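Local structure of putative polyketide cyclase (3F9S) at residues Ser3-Ser6 / Glu10-Thr13; Gln14-Val19 / Gln70-Gln75; Tyr36-Asp41 / Lys57-Thr62; Pro42-Glu47 / Lys61-Ala66; Gly76-Gly81 / Val85-Trp90. The protein is a putative SnoaL-like polyketide cyclase of the NTF2 clan, probably a lyase that closes rings in a polyketide-like substrate not yet identified. One frame throughout, in Å; residues are numbered along the deposited sequence.

From the N terminus, contact 1 closes a short loop where residues 3-6 turn into helix 8-21. Farther along that helix, contact 2 joins residues 14-19 to strand 71-80 and closes a loop of 50 residues. Contacts 3 and 4 fall within this loop and end on overlapping parts of helix 53-66: contact 3 ties strand 36-40 to it, and contact 4 brings the following loop 42-47 onto it. Contacts 2 and 3 meet through Val19 and Val60, where the two helices pack together. Contact 5 comes last, pairing strands 71-80 and 83-93 into a hairpin. Thr13 of contact 1 touches Ile74 of contact 2 and Leu77 of contact 5, while contacts 2 and 5 share strand 71-80.

Contact 1 (Ser3-Ser6 / Glu10-Thr13); sequences SISS and EILT
Between Ser6 and Glu10 lies a water, at the start of helix 8-21, the N-terminal helix of this NTF2-like fold. The water accepts from the backbone N of Glu10 at 3.0 Å and stands between this amide and Ser6 O, the carbonyl four residues back, just ahead of the helix; that link, at 3.5 Å from the water to Ser6 O, is weak. It also donates to Glu10 OE1, although this leg is less certain because the side chain was modelled in two conformers. One residue on, Ile11 makes the direct contact: its CG1 branch lies beside the backbone N (chi1 -72°), which carries CD1 to 4.1 Å from Ser5 OG. The meeting is loose van der Waals packing, for Ser5 OG has its polar partners in Asn121 OD1 and the backbone N of Lys7. Ile11 also packs against Asn121, so the turn around that residue and the entry to the helix share a small surface cluster. Leu12 faces the sheet instead, resting on Tyr116, Phe118 and Leu77. Thr13 follows, touching Ile74 and Leu77 of strand 71-80, and its OG1 is hydrogen-bonded to the backbone O of Lys9 one helical turn back.

Contact 2 (Gln14-Val19 / Gln70-Gln75); sequences QFTREV and QCFDIQ
Thr16 carries the whole contact from the helix side, entering between Phe72 and Ile74, two residues whose side chains leave strand 71-80 on the same face. At its root, Thr16 CB lies 4.1 Å from Ile74 CD1, the end of the isoleucine's longer branch. The side chain then divides. Its hydroxyl, OG1, sits beside the backbone N (chi1 -61°) and still brushes Ile74 CD1 at 4.2 Å, but its polar need is met within the helix, by a hydrogen bond with Leu12 O. This leaves the methyl, CG2, anti to the backbone N, and it continues toward the strand. There it makes the closest approach of the contact, 3.5 Å to Phe72 CB, and lies 4.1 Å from Phe72 CG, at the root of the ring and oblique to it. Thr16 and Phe72 cross at about a right angle, so a small methyl fits the bend where the aromatic side chain leaves the strand. The hydroxyl is thus tied back into the helix, and the methyl makes the closer packing. Beyond the contact the Phe72 ring is set by edge-to-face meetings with Trp88 and Trp90, and the backbone N of Phe72 is hydrogen-bonded to Ser21 OG at the far end of the same helix. Thr16 also touches Met86 on the neighbouring strand. A glycerol, probably from the crystallisation liquor, may mark a pocket beside Phe72. A helix packed through a small side chain against the curved sheet is the arrangement of the NTF2-like cone.

Contact 3 (Tyr36-Asp41 / Lys57-Thr62); sequences YTVLHD and KERVKT
Asp41 and Arg59 form a buried salt bridge, with OD2 of the acid 2.9 Å from NH2 of the arginine. The two side chains approach from opposite directions. OD2 arrives at the edge of the guanidinium and near its plane, yet the carboxylate is turned so that the two flat groups stand 56° apart, and a single oxygen rather than a paired, two-oxygen fork makes the bridge. Val38 covers one face of the guanidinium, its CG2 methyl 4.1 Å from Arg59 NE. The arginine reaches this place because its chain leaves the helix opposite the backbone N (chi1 169°) and stays extended to NE.

The next shell fixes both partners. Asp41 OD2 is also hydrogen-bonded to His126 NE2 and OD1 to Gln128 NE2, both on strand 122-130. His126 is in turn engaged through ND1 by the hydroxyl of Tyr36, while Arg59 NH2 makes a second salt bridge with Asp44. Both oxygens of the carboxylate are therefore held, and its rotation is restricted.

Arg59 NH1 donates to O2 of a glycerol, probably from the crystallisation liquor. The buried cluster of acid, guanidinium and imidazole may mark a polar spot in the pocket where an oxygen-bearing group of a ligand could bind.

Contact 4 (Pro42-Glu47 / Lys61-Ala66); sequences PGDPWE and KTLRAA
Near what is probably the rim of the NTF2-like pocket, marked by a glycerol close to Leu63, the loop 42-47 lowers Trp46 onto Thr62 and Leu63 of helix 53-66. The loop is folded by an Asx turn that overlaps a type I beta turn, Asp44 to Glu47. Asp44 OD1 accepts from the backbone N of Trp46 at 2.9 Å, met on the anti side of the carboxylate and 32° out of its plane, while the backbone N of Glu47 closes the beta turn onto Asp44 O at 3.0 Å. This tight fold also sets Pro45 CB 3.6 Å above one face of the Trp46 indole, toward its rim.

The six-membered ring of Trp46 makes the contact. CZ3 comes to 3.5 Å from Leu63 CD1, the indole and the leucine lying alongside and running in opposite senses, and CH2 lies 3.6 Å from Thr62 CB. Thr62 CG2 reaches the ring at its edge, in plane, 3.7 Å from CH2. Leu63 uses both of its methyls: CD1 faces the indole and CD2 sits 3.9 Å from Asp44 OD2. The leucine thus lies against both the indole and the acid, whose OD2 is salt-bridged to Arg59.

The loop runs from strand 36-40 to strand 50-51, and Trp46 lies between strand 36-40, through Val38, and helix 53-66. At the loop's start, Pro42 touches Asp131 of the second subunit.

Contact 5 (Gly76-Gly81 / Val85-Trp90); sequences GLFADG and VMTWLW
Phe78 turns the edge of its ring to Thr87: OG1 lies in the ring plane, 3.7 Å from CE2, and the two side chains cross at about a right angle. The carbonyl O of Val85 meets the same ring obliquely near CD2. With CG beside the backbone N (chi1 -51°), the ring tilts back along its own strand over Gly76, whose lack of a side chain leaves room for it.

Beneath these groups the strands pair as an antiparallel hairpin. Phe78 and Val85 form a hydrogen-bonded pair, with Phe78 N to Val85 O at 2.7 Å, in the carbonyl plane, and Val85 N to Phe78 O at 2.8 Å. Gly76 and Thr87 form the next such pair: Thr87 N binds Gly76 O at 2.9 Å, whereas the return bond from Gly76 N to Thr87 O is weak. Between them lies the non-hydrogen-bonded pair Leu77 and Met86, the latter a selenomethionine. Their side chains run side by side on the other face, Leu77 CD2 3.6 Å from Met86 CG.

That face is covered by helix 8-21 through Leu12, Thr13 and Thr16. On the face of Phe78, Val85 and Thr87, the second subunit packs its own Val85, Phe78 and Val115. Within the sheet, strand 107-118 pairs with the other edge of strand 83-93.

Contact 1 (Ser3-Ser6 / Glu10-Thr13)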
# COMPACT_ATOMS: atom_id res chain seq x y z
N SER A 3 18.76 -5.79 12.05
CA SER A 3 18.57 -5.41 10.64
C SER A 3 18.69 -6.68 9.78
O SER A 3 18.85 -7.81 10.29
CB SER A 3 19.46 -4.26 10.14
OG SER A 3 18.96 -3.76 8.91
N ILE A 4 18.61 -6.50 8.47
CA ILE A 4 18.47 -7.63 7.59
C ILE A 4 19.72 -8.44 7.37
O ILE A 4 20.85 -7.97 7.53
CB ILE A 4 17.89 -7.26 6.22
CG1 ILE A 4 18.83 -6.32 5.44
CG2 ILE A 4 16.48 -6.71 6.33
CD1 ILE A 4 18.39 -6.23 4.02
N SER A 5 19.49 -9.68 6.95
CA SER A 5 20.58 -10.51 6.49
C SER A 5 20.54 -10.40 4.98
O SER A 5 19.56 -9.88 4.38
CB SER A 5 20.45 -11.96 6.95
OG SER A 5 19.59 -12.71 6.11
N SER A 6 21.57 -10.96 4.37
CA SER A 6 21.70 -11.02 2.91
C SER A 6 20.54 -11.73 2.20
O SER A 6 20.35 -11.56 1.00
CB SER A 6 23.00 -11.74 2.54
OG SER A 6 22.97 -13.09 2.95
N GLU A 10 14.72 -13.44 -0.17
CA GLU A 10 14.44 -14.87 -0.31
C GLU A 10 13.57 -15.33 0.86
O GLU A 10 12.64 -16.10 0.67
CB GLU A 10 15.75 -15.66 -0.45
CG GLU A 10 16.41 -15.47 -1.83
CD GLU A 10 17.90 -15.78 -1.88
OE1 GLU A 10 18.69 -15.06 -1.22
OE2 GLU A 10 18.31 -16.70 -2.62
N ILE A 11 13.88 -14.83 2.05
CA ILE A 11 13.12 -15.16 3.26
C ILE A 11 11.66 -14.73 3.12
O ILE A 11 10.77 -15.54 3.36
CB ILE A 11 13.76 -14.52 4.51
CG1 ILE A 11 15.06 -15.25 4.85
CG2 ILE A 11 12.79 -14.55 5.70
CD1 ILE A 11 15.94 -14.44 5.73
N LEU A 12 11.42 -13.49 2.71
CA LEU A 12 10.05 -12.99 2.51
C LEU A 12 9.31 -13.79 1.48
O LEU A 12 8.14 -14.09 1.65
CB LEU A 12 9.99 -11.54 2.04
CG LEU A 12 10.05 -10.42 3.05
CD1 LEU A 12 9.76 -9.07 2.36
CD2 LEU A 12 9.08 -10.67 4.21
N THR A 13 10.01 -14.09 0.39
CA THR A 13 9.45 -14.89 -0.66
C THR A 13 9.00 -16.25 -0.12
O THR A 13 7.85 -16.62 -0.35
CB THR A 13 10.40 -15.04 -1.84
OG1 THR A 13 10.81 -13.75 -2.29
CG2 THR A 13 9.71 -15.80 -3.00
O HOH W 1 17.57 -12.73 -0.72

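Contact 2 (Gln14-Val19 / Gln70-Gln75)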
# COMPACT_ATOMS: atom_id res chain seq x y z
N GLN A 14 9.86 -16.94 0.63
CA GLN A 14 9.53 -18.29 1.16
C GLN A 14 8.43 -18.20 2.21
O GLN A 14 7.49 -18.99 2.20
CB GLN A 14 10.76 -18.98 1.78
CG GLN A 14 10.57 -20.50 1.92
CD GLN A 14 11.65 -21.22 2.72
OE1 GLN A 14 12.27 -20.66 3.63
NE2 GLN A 14 11.86 -22.49 2.41
N PHE A 15 8.58 -17.24 3.12
CA PHE A 15 7.60 -16.97 4.17
C PHE A 15 6.21 -16.72 3.59
O PHE A 15 5.24 -17.32 4.03
CB PHE A 15 8.07 -15.74 4.95
CG PHE A 15 6.97 -14.96 5.62
CD1 PHE A 15 6.29 -15.44 6.71
CD2 PHE A 15 6.66 -13.70 5.13
CE1 PHE A 15 5.29 -14.66 7.31
CE2 PHE A 15 5.69 -12.94 5.70
CZ PHE A 15 5.00 -13.41 6.79
N THR A 16 6.15 -15.86 2.58
CA THR A 16 4.89 -15.51 1.93
C THR A 16 4.29 -16.75 1.30
O THR A 16 3.10 -17.00 1.44
CB THR A 16 5.10 -14.40 0.88
OG1 THR A 16 5.59 -13.23 1.54
CG2 THR A 16 3.80 -14.06 0.14
N ARG A 17 5.15 -17.53 0.65
CA ARG A 17 4.70 -18.75 0.03
C ARG A 17 4.17 -19.75 1.06
O ARG A 17 3.03 -20.20 0.96
CB ARG A 17 5.83 -19.38 -0.78
CG ARG A 17 5.39 -20.57 -1.57
CD ARG A 17 6.52 -21.16 -2.35
NE ARG A 17 6.10 -22.39 -3.00
CZ ARG A 17 6.91 -23.22 -3.67
NH1 ARG A 17 8.22 -22.97 -3.81
NH2 ARG A 17 6.39 -24.32 -4.21
N GLU A 18 5.00 -20.07 2.04
CA GLU A 18 4.66 -21.10 3.02
C GLU A 18 3.52 -20.75 3.94
O GLU A 18 2.57 -21.52 4.09
CB GLU A 18 5.88 -21.46 3.85
CG GLU A 18 6.95 -22.15 3.06
CD GLU A 18 8.18 -22.50 3.88
OE1 GLU A 18 8.33 -22.05 5.03
OE2 GLU A 18 9.03 -23.24 3.33
N VAL A 19 3.63 -19.59 4.57
CA VAL A 19 2.63 -19.19 5.55
C VAL A 19 1.36 -18.66 4.90
O VAL A 19 0.27 -19.15 5.19
CB VAL A 19 3.17 -18.14 6.53
CG1 VAL A 19 2.07 -17.64 7.48
CG2 VAL A 19 4.35 -18.70 7.30
N GLN A 70 -6.25 -18.53 -0.79
CA GLN A 70 -5.59 -17.30 -1.19
C GLN A 70 -4.14 -17.51 -1.53
O GLN A 70 -3.46 -18.34 -0.93
CB GLN A 70 -5.71 -16.21 -0.12
CG GLN A 70 -4.97 -16.46 1.17
CD GLN A 70 -5.32 -15.44 2.22
OE1 GLN A 70 -4.64 -14.43 2.34
NE2 GLN A 70 -6.41 -15.66 2.93
N CYS A 71 -3.66 -16.75 -2.51
CA CYS A 71 -2.31 -16.88 -2.98
C CYS A 71 -1.77 -15.49 -3.23
O CYS A 71 -2.43 -14.70 -3.89
CB CYS A 71 -2.25 -17.70 -4.27
SG CYS A 71 -0.55 -18.11 -4.67
N PHE A 72 -0.61 -15.22 -2.67
CA PHE A 72 0.10 -13.95 -2.86
C PHE A 72 1.09 -14.16 -3.98
O PHE A 72 1.75 -15.19 -4.05
CB PHE A 72 0.83 -13.55 -1.60
CG PHE A 72 -0.09 -13.12 -0.51
CD1 PHE A 72 -0.78 -14.07 0.23
CD2 PHE A 72 -0.28 -11.78 -0.24
CE1 PHE A 72 -1.65 -13.68 1.24
CE2 PHE A 72 -1.13 -11.38 0.77
CZ PHE A 72 -1.80 -12.32 1.53
N ASP A 73 1.18 -13.16 -4.85
CA ASP A 73 2.03 -13.17 -6.01
C ASP A 73 2.87 -11.92 -5.89
O ASP A 73 2.43 -10.83 -6.23
CB ASP A 73 1.13 -13.18 -7.26
CG ASP A 73 1.89 -13.05 -8.56
OD1 ASP A 73 3.14 -13.08 -8.57
OD2 ASP A 73 1.19 -12.89 -9.57
N ILE A 74 4.11 -12.11 -5.42
CA ILE A 74 5.00 -11.00 -5.13
C ILE A 74 5.35 -10.37 -6.46
O ILE A 74 5.69 -11.07 -7.42
CB ILE A 74 6.26 -11.46 -4.39
CG1 ILE A 74 5.91 -12.03 -3.02
CG2 ILE A 74 7.24 -10.29 -4.20
CD1 ILE A 74 7.08 -12.63 -2.30
N GLN A 75 5.21 -9.06 -6.51
CA GLN A 75 5.53 -8.27 -7.67
C GLN A 75 6.90 -7.66 -7.54
O GLN A 75 7.69 -7.73 -8.47
CB GLN A 75 4.49 -7.17 -7.87
CG GLN A 75 3.11 -7.73 -8.08
CD GLN A 75 3.03 -8.67 -9.24
OE1 GLN A 75 2.91 -9.89 -9.07
NE2 GLN A 75 3.16 -8.12 -10.43

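Contact 3 (Tyr36-Asp41 / Lys57-Thr62)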
# COMPACT_ATOMS: atom_id res chain seq x y z
N TYR A 36 6.11 -9.17 17.24
CA TYR A 36 5.73 -8.78 15.91
C TYR A 36 4.63 -7.74 16.04
O TYR A 36 3.62 -8.01 16.65
CB TYR A 36 5.22 -9.99 15.15
CG TYR A 36 4.88 -9.68 13.73
CD1 TYR A 36 3.62 -9.18 13.40
CD2 TYR A 36 5.77 -9.95 12.71
CE1 TYR A 36 3.29 -8.94 12.05
CE2 TYR A 36 5.47 -9.70 11.40
CZ TYR A 36 4.22 -9.20 11.08
OH TYR A 36 3.95 -8.98 9.75
N THR A 37 4.84 -6.58 15.43
CA THR A 37 3.91 -5.48 15.55
C THR A 37 3.22 -5.21 14.25
O THR A 37 3.88 -4.99 13.25
CB THR A 37 4.63 -4.21 16.01
OG1 THR A 37 5.27 -4.50 17.25
CG2 THR A 37 3.66 -3.03 16.19
N VAL A 38 1.90 -5.19 14.27
CA VAL A 38 1.13 -4.79 13.09
C VAL A 38 1.15 -3.26 13.21
O VAL A 38 0.33 -2.65 13.88
CB VAL A 38 -0.28 -5.35 13.08
CG1 VAL A 38 -1.02 -4.85 11.84
CG2 VAL A 38 -0.28 -6.88 13.18
N LEU A 39 2.14 -2.66 12.58
CA LEU A 39 2.36 -1.22 12.70
C LEU A 39 1.25 -0.44 12.03
O LEU A 39 0.82 0.57 12.54
CB LEU A 39 3.68 -0.83 12.07
CG LEU A 39 4.92 -1.45 12.73
CD1 LEU A 39 6.11 -1.37 11.75
CD2 LEU A 39 5.19 -0.72 14.04
N HIS A 40 0.81 -0.92 10.89
CA HIS A 40 -0.25 -0.26 10.16
C HIS A 40 -0.83 -1.29 9.22
O HIS A 40 -0.09 -1.98 8.52
CB HIS A 40 0.34 0.90 9.39
CG HIS A 40 -0.66 1.69 8.62
ND1 HIS A 40 -1.45 2.66 9.20
CD2 HIS A 40 -0.97 1.69 7.30
CE1 HIS A 40 -2.21 3.21 8.28
NE2 HIS A 40 -1.97 2.62 7.12
N ASP A 41 -2.15 -1.37 9.17
CA ASP A 41 -2.81 -2.37 8.36
C ASP A 41 -4.30 -2.07 8.44
O ASP A 41 -5.01 -2.68 9.26
CB ASP A 41 -2.51 -3.78 8.88
CG ASP A 41 -2.75 -4.85 7.84
OD1 ASP A 41 -3.43 -4.63 6.82
OD2 ASP A 41 -2.28 -5.96 8.14
N LYS A 57 0.34 -16.41 14.66
CA LYS A 57 -0.25 -17.58 14.03
C LYS A 57 -1.77 -17.54 14.10
O LYS A 57 -2.42 -17.92 13.15
CB LYS A 57 0.32 -18.87 14.61
CG LYS A 57 1.73 -19.10 14.15
CD LYS A 57 2.28 -20.45 14.54
CE LYS A 57 2.69 -20.57 15.95
NZ LYS A 57 3.48 -21.84 16.15
N GLU A 58 -2.32 -17.04 15.21
CA GLU A 58 -3.78 -16.91 15.32
C GLU A 58 -4.30 -15.94 14.28
O GLU A 58 -5.31 -16.21 13.64
CB GLU A 58 -4.22 -16.48 16.72
CG GLU A 58 -3.95 -17.51 17.78
CD GLU A 58 -4.60 -18.86 17.55
OE1 GLU A 58 -5.70 -18.91 16.96
OE2 GLU A 58 -4.01 -19.85 18.01
N ARG A 59 -3.57 -14.85 14.05
CA ARG A 59 -3.98 -13.90 13.03
C ARG A 59 -3.93 -14.55 11.66
O ARG A 59 -4.83 -14.35 10.86
CB ARG A 59 -3.15 -12.65 13.12
CG ARG A 59 -3.32 -11.71 11.97
CD ARG A 59 -2.57 -10.47 12.26
NE ARG A 59 -2.67 -9.55 11.14
CZ ARG A 59 -1.97 -9.66 10.01
NH1 ARG A 59 -1.08 -10.62 9.82
NH2 ARG A 59 -2.14 -8.75 9.06
N VAL A 60 -2.88 -15.31 11.39
CA VAL A 60 -2.79 -16.02 10.10
C VAL A 60 -4.00 -16.93 9.94
O VAL A 60 -4.64 -16.91 8.89
CB VAL A 60 -1.53 -16.86 9.94
CG1 VAL A 60 -1.51 -17.45 8.50
CG2 VAL A 60 -0.30 -16.02 10.17
N LYS A 61 -4.33 -17.67 10.99
CA LYS A 61 -5.47 -18.59 10.94
C LYS A 61 -6.76 -17.87 10.58
O LYS A 61 -7.54 -18.37 9.78
CB LYS A 61 -5.64 -19.36 12.24
CG LYS A 61 -4.50 -20.33 12.57
CD LYS A 61 -4.75 -20.92 13.96
CE LYS A 61 -3.50 -21.49 14.59
NZ LYS A 61 -3.79 -22.01 15.96
N THR A 62 -6.98 -16.69 11.18
CA THR A 62 -8.20 -15.92 10.93
C THR A 62 -8.25 -15.40 9.50
O THR A 62 -9.25 -15.57 8.82
CB THR A 62 -8.32 -14.75 11.90
OG1 THR A 62 -8.66 -15.32 13.15
CG2 THR A 62 -9.42 -13.79 11.53

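Contact 4 (Pro42-Glu47 / Lys61-Ala66)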
# COMPACT_ATOMS: atom_id res chain seq x y z
N PRO A 42 -4.75 -1.10 7.65
CA PRO A 42 -6.13 -0.63 7.70
C PRO A 42 -7.17 -1.71 7.81
O PRO A 42 -7.19 -2.63 6.99
CB PRO A 42 -6.26 0.16 6.41
CG PRO A 42 -4.90 0.79 6.30
CD PRO A 42 -3.98 -0.32 6.66
N GLY A 43 -7.97 -1.62 8.86
CA GLY A 43 -9.04 -2.57 9.11
C GLY A 43 -8.63 -3.87 9.75
O GLY A 43 -9.51 -4.68 10.11
N ASP A 44 -7.33 -4.08 9.95
CA ASP A 44 -6.86 -5.33 10.51
C ASP A 44 -7.23 -5.32 11.98
O ASP A 44 -6.94 -4.34 12.68
CB ASP A 44 -5.36 -5.51 10.35
CG ASP A 44 -4.94 -6.91 10.64
OD1 ASP A 44 -4.69 -7.17 11.82
OD2 ASP A 44 -4.98 -7.77 9.73
N PRO A 45 -7.89 -6.38 12.47
CA PRO A 45 -8.24 -6.42 13.89
C PRO A 45 -7.04 -6.30 14.85
O PRO A 45 -7.21 -5.80 15.96
CB PRO A 45 -8.91 -7.79 14.05
CG PRO A 45 -9.34 -8.15 12.72
CD PRO A 45 -8.37 -7.58 11.76
N TRP A 46 -5.86 -6.70 14.40
CA TRP A 46 -4.62 -6.64 15.17
C TRP A 46 -3.81 -5.37 14.94
O TRP A 46 -2.69 -5.26 15.44
CB TRP A 46 -3.75 -7.87 14.85
CG TRP A 46 -4.39 -9.14 15.27
CD1 TRP A 46 -4.20 -9.77 16.46
CD2 TRP A 46 -5.35 -9.93 14.55
NE1 TRP A 46 -4.95 -10.90 16.52
CE2 TRP A 46 -5.68 -11.03 15.37
CE3 TRP A 46 -5.98 -9.82 13.30
CZ2 TRP A 46 -6.59 -12.02 14.98
CZ3 TRP A 46 -6.90 -10.80 12.92
CH2 TRP A 46 -7.18 -11.88 13.76
N GLU A 47 -4.33 -4.42 14.17
CA GLU A 47 -3.59 -3.19 13.91
C GLU A 47 -3.18 -2.51 15.20
O GLU A 47 -3.97 -2.38 16.13
CB GLU A 47 -4.38 -2.22 13.06
CG GLU A 47 -3.49 -1.14 12.47
CD GLU A 47 -4.28 -0.17 11.67
OE1 GLU A 47 -5.40 0.18 12.09
OE2 GLU A 47 -3.76 0.24 10.62
N LYS A 61 -4.33 -17.67 10.99
CA LYS A 61 -5.47 -18.59 10.94
C LYS A 61 -6.76 -17.87 10.58
O LYS A 61 -7.54 -18.37 9.78
CB LYS A 61 -5.64 -19.36 12.24
CG LYS A 61 -4.50 -20.33 12.57
CD LYS A 61 -4.75 -20.92 13.96
CE LYS A 61 -3.50 -21.49 14.59
NZ LYS A 61 -3.79 -22.01 15.96
N THR A 62 -6.98 -16.69 11.18
CA THR A 62 -8.20 -15.92 10.93
C THR A 62 -8.25 -15.40 9.50
O THR A 62 -9.25 -15.57 8.82
CB THR A 62 -8.32 -14.75 11.90
OG1 THR A 62 -8.66 -15.32 13.15
CG2 THR A 62 -9.42 -13.79 11.53
N LEU A 63 -7.16 -14.77 9.08
CA LEU A 63 -7.09 -14.22 7.74
C LEU A 63 -7.11 -15.32 6.68
O LEU A 63 -7.79 -15.18 5.66
CB LEU A 63 -5.86 -13.34 7.58
CG LEU A 63 -5.91 -11.94 8.18
CD1 LEU A 63 -6.41 -11.85 9.61
CD2 LEU A 63 -4.51 -11.32 8.08
N ARG A 64 -6.41 -16.42 6.92
CA ARG A 64 -6.41 -17.54 5.96
C ARG A 64 -7.80 -18.15 5.85
O ARG A 64 -8.24 -18.44 4.75
CB ARG A 64 -5.35 -18.61 6.28
CG ARG A 64 -3.89 -18.19 5.93
CD ARG A 64 -3.55 -18.42 4.46
NE ARG A 64 -3.76 -19.83 4.12
CZ ARG A 64 -3.80 -20.36 2.91
NH1 ARG A 64 -3.66 -19.63 1.81
NH2 ARG A 64 -4.01 -21.67 2.78
N ALA A 65 -8.50 -18.32 6.98
CA ALA A 65 -9.84 -18.89 6.98
C ALA A 65 -10.86 -18.14 6.13
O ALA A 65 -11.76 -18.76 5.58
CB ALA A 65 -10.37 -19.01 8.41
N ALA A 66 -10.73 -16.83 6.02
CA ALA A 66 -11.62 -16.00 5.19
C ALA A 66 -11.54 -16.38 3.70
O ALA A 66 -12.56 -16.41 3.01
CB ALA A 66 -11.28 -14.53 5.37

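Contact 5 (Gly76-Gly81 / Val85-Trp90)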
# COMPACT_ATOMS: atom_id res chain seq x y z
N GLY A 76 7.17 -7.00 -6.43
CA GLY A 76 8.46 -6.38 -6.22
C GLY A 76 8.89 -6.53 -4.78
O GLY A 76 8.05 -6.67 -3.89
N LEU A 77 10.21 -6.54 -4.58
CA LEU A 77 10.80 -6.56 -3.24
C LEU A 77 11.79 -5.43 -3.24
O LEU A 77 12.64 -5.39 -4.12
CB LEU A 77 11.49 -7.88 -2.95
CG LEU A 77 10.56 -9.05 -2.75
CD1 LEU A 77 11.34 -10.34 -2.67
CD2 LEU A 77 9.69 -8.88 -1.51
N PHE A 78 11.63 -4.51 -2.30
CA PHE A 78 12.44 -3.30 -2.23
C PHE A 78 13.07 -3.26 -0.85
O PHE A 78 12.37 -2.99 0.12
CB PHE A 78 11.56 -2.09 -2.51
CG PHE A 78 10.75 -2.25 -3.75
CD1 PHE A 78 11.27 -1.88 -4.99
CD2 PHE A 78 9.47 -2.79 -3.69
CE1 PHE A 78 10.51 -2.04 -6.15
CE2 PHE A 78 8.73 -2.97 -4.85
CZ PHE A 78 9.24 -2.59 -6.07
N ALA A 79 14.36 -3.58 -0.77
CA ALA A 79 15.08 -3.72 0.49
C ALA A 79 15.77 -2.41 0.80
O ALA A 79 16.43 -1.84 -0.06
CB ALA A 79 16.13 -4.85 0.43
N ASP A 80 15.59 -1.91 2.01
CA ASP A 80 16.30 -0.71 2.44
C ASP A 80 16.43 -0.78 3.93
O ASP A 80 15.43 -0.79 4.64
CB ASP A 80 15.55 0.55 2.03
CG ASP A 80 16.29 1.82 2.36
OD1 ASP A 80 17.31 1.79 3.08
OD2 ASP A 80 15.89 2.87 1.85
N GLY A 81 17.68 -0.83 4.40
CA GLY A 81 17.96 -0.87 5.84
C GLY A 81 17.42 -2.14 6.43
O GLY A 81 17.61 -3.21 5.85
N VAL A 85 10.16 -3.93 1.49
CA VAL A 85 8.80 -3.68 1.05
C VAL A 85 8.48 -4.70 -0.02
O VAL A 85 9.27 -4.89 -0.95
CB VAL A 85 8.61 -2.29 0.47
CG1 VAL A 85 7.11 -2.08 0.14
CG2 VAL A 85 9.08 -1.18 1.43
N MSE A 86 7.32 -5.36 0.10
CA MSE A 86 6.86 -6.34 -0.85
C MSE A 86 5.58 -5.79 -1.44
O MSE A 86 4.68 -5.41 -0.70
CB MSE A 86 6.53 -7.64 -0.12
CG MSE A 86 6.14 -8.77 -1.01
SE MSE A 86 5.60 -10.13 0.33
CE MSE A 86 3.83 -9.76 0.72
N THR A 87 5.54 -5.67 -2.75
CA THR A 87 4.31 -5.34 -3.45
C THR A 87 3.83 -6.68 -3.96
O THR A 87 4.63 -7.55 -4.30
CB THR A 87 4.51 -4.35 -4.57
OG1 THR A 87 5.55 -4.79 -5.43
CG2 THR A 87 4.87 -2.98 -3.99
N TRP A 88 2.51 -6.83 -4.03
CA TRP A 88 1.93 -8.10 -4.38
C TRP A 88 0.54 -7.99 -4.93
O TRP A 88 -0.16 -7.00 -4.72
CB TRP A 88 1.91 -9.03 -3.17
CG TRP A 88 1.44 -8.39 -1.90
CD1 TRP A 88 2.20 -7.81 -0.99
CD2 TRP A 88 0.09 -8.30 -1.42
NE1 TRP A 88 1.46 -7.33 0.05
CE2 TRP A 88 0.14 -7.61 -0.18
CE3 TRP A 88 -1.14 -8.70 -1.93
CZ2 TRP A 88 -0.99 -7.37 0.58
CZ3 TRP A 88 -2.29 -8.45 -1.18
CH2 TRP A 88 -2.20 -7.77 0.07
N LEU A 89 0.20 -9.02 -5.69
CA LEU A 89 -1.13 -9.27 -6.18
C LEU A 89 -1.57 -10.46 -5.35
O LEU A 89 -0.76 -11.17 -4.75
CB LEU A 89 -1.11 -9.62 -7.65
CG LEU A 89 -0.50 -8.52 -8.50
CD1 LEU A 89 -0.51 -8.98 -9.94
CD2 LEU A 89 -1.17 -7.16 -8.36
N TRP A 90 -2.87 -10.67 -5.35
CA TRP A 90 -3.46 -11.68 -4.52
C TRP A 90 -4.69 -12.17 -5.21
O TRP A 90 -5.39 -11.39 -5.87
CB TRP A 90 -3.83 -10.97 -3.24
CG TRP A 90 -4.49 -11.73 -2.19
CD1 TRP A 90 -3.88 -12.35 -1.16
CD2 TRP A 90 -5.90 -11.88 -1.99
NE1 TRP A 90 -4.80 -12.89 -0.32
CE2 TRP A 90 -6.06 -12.62 -0.80
CE3 TRP A 90 -7.04 -11.44 -2.68
CZ2 TRP A 90 -7.31 -12.93 -0.29
CZ3 TRP A 90 -8.28 -11.76 -2.18
CH2 TRP A 90 -8.41 -12.52 -1.01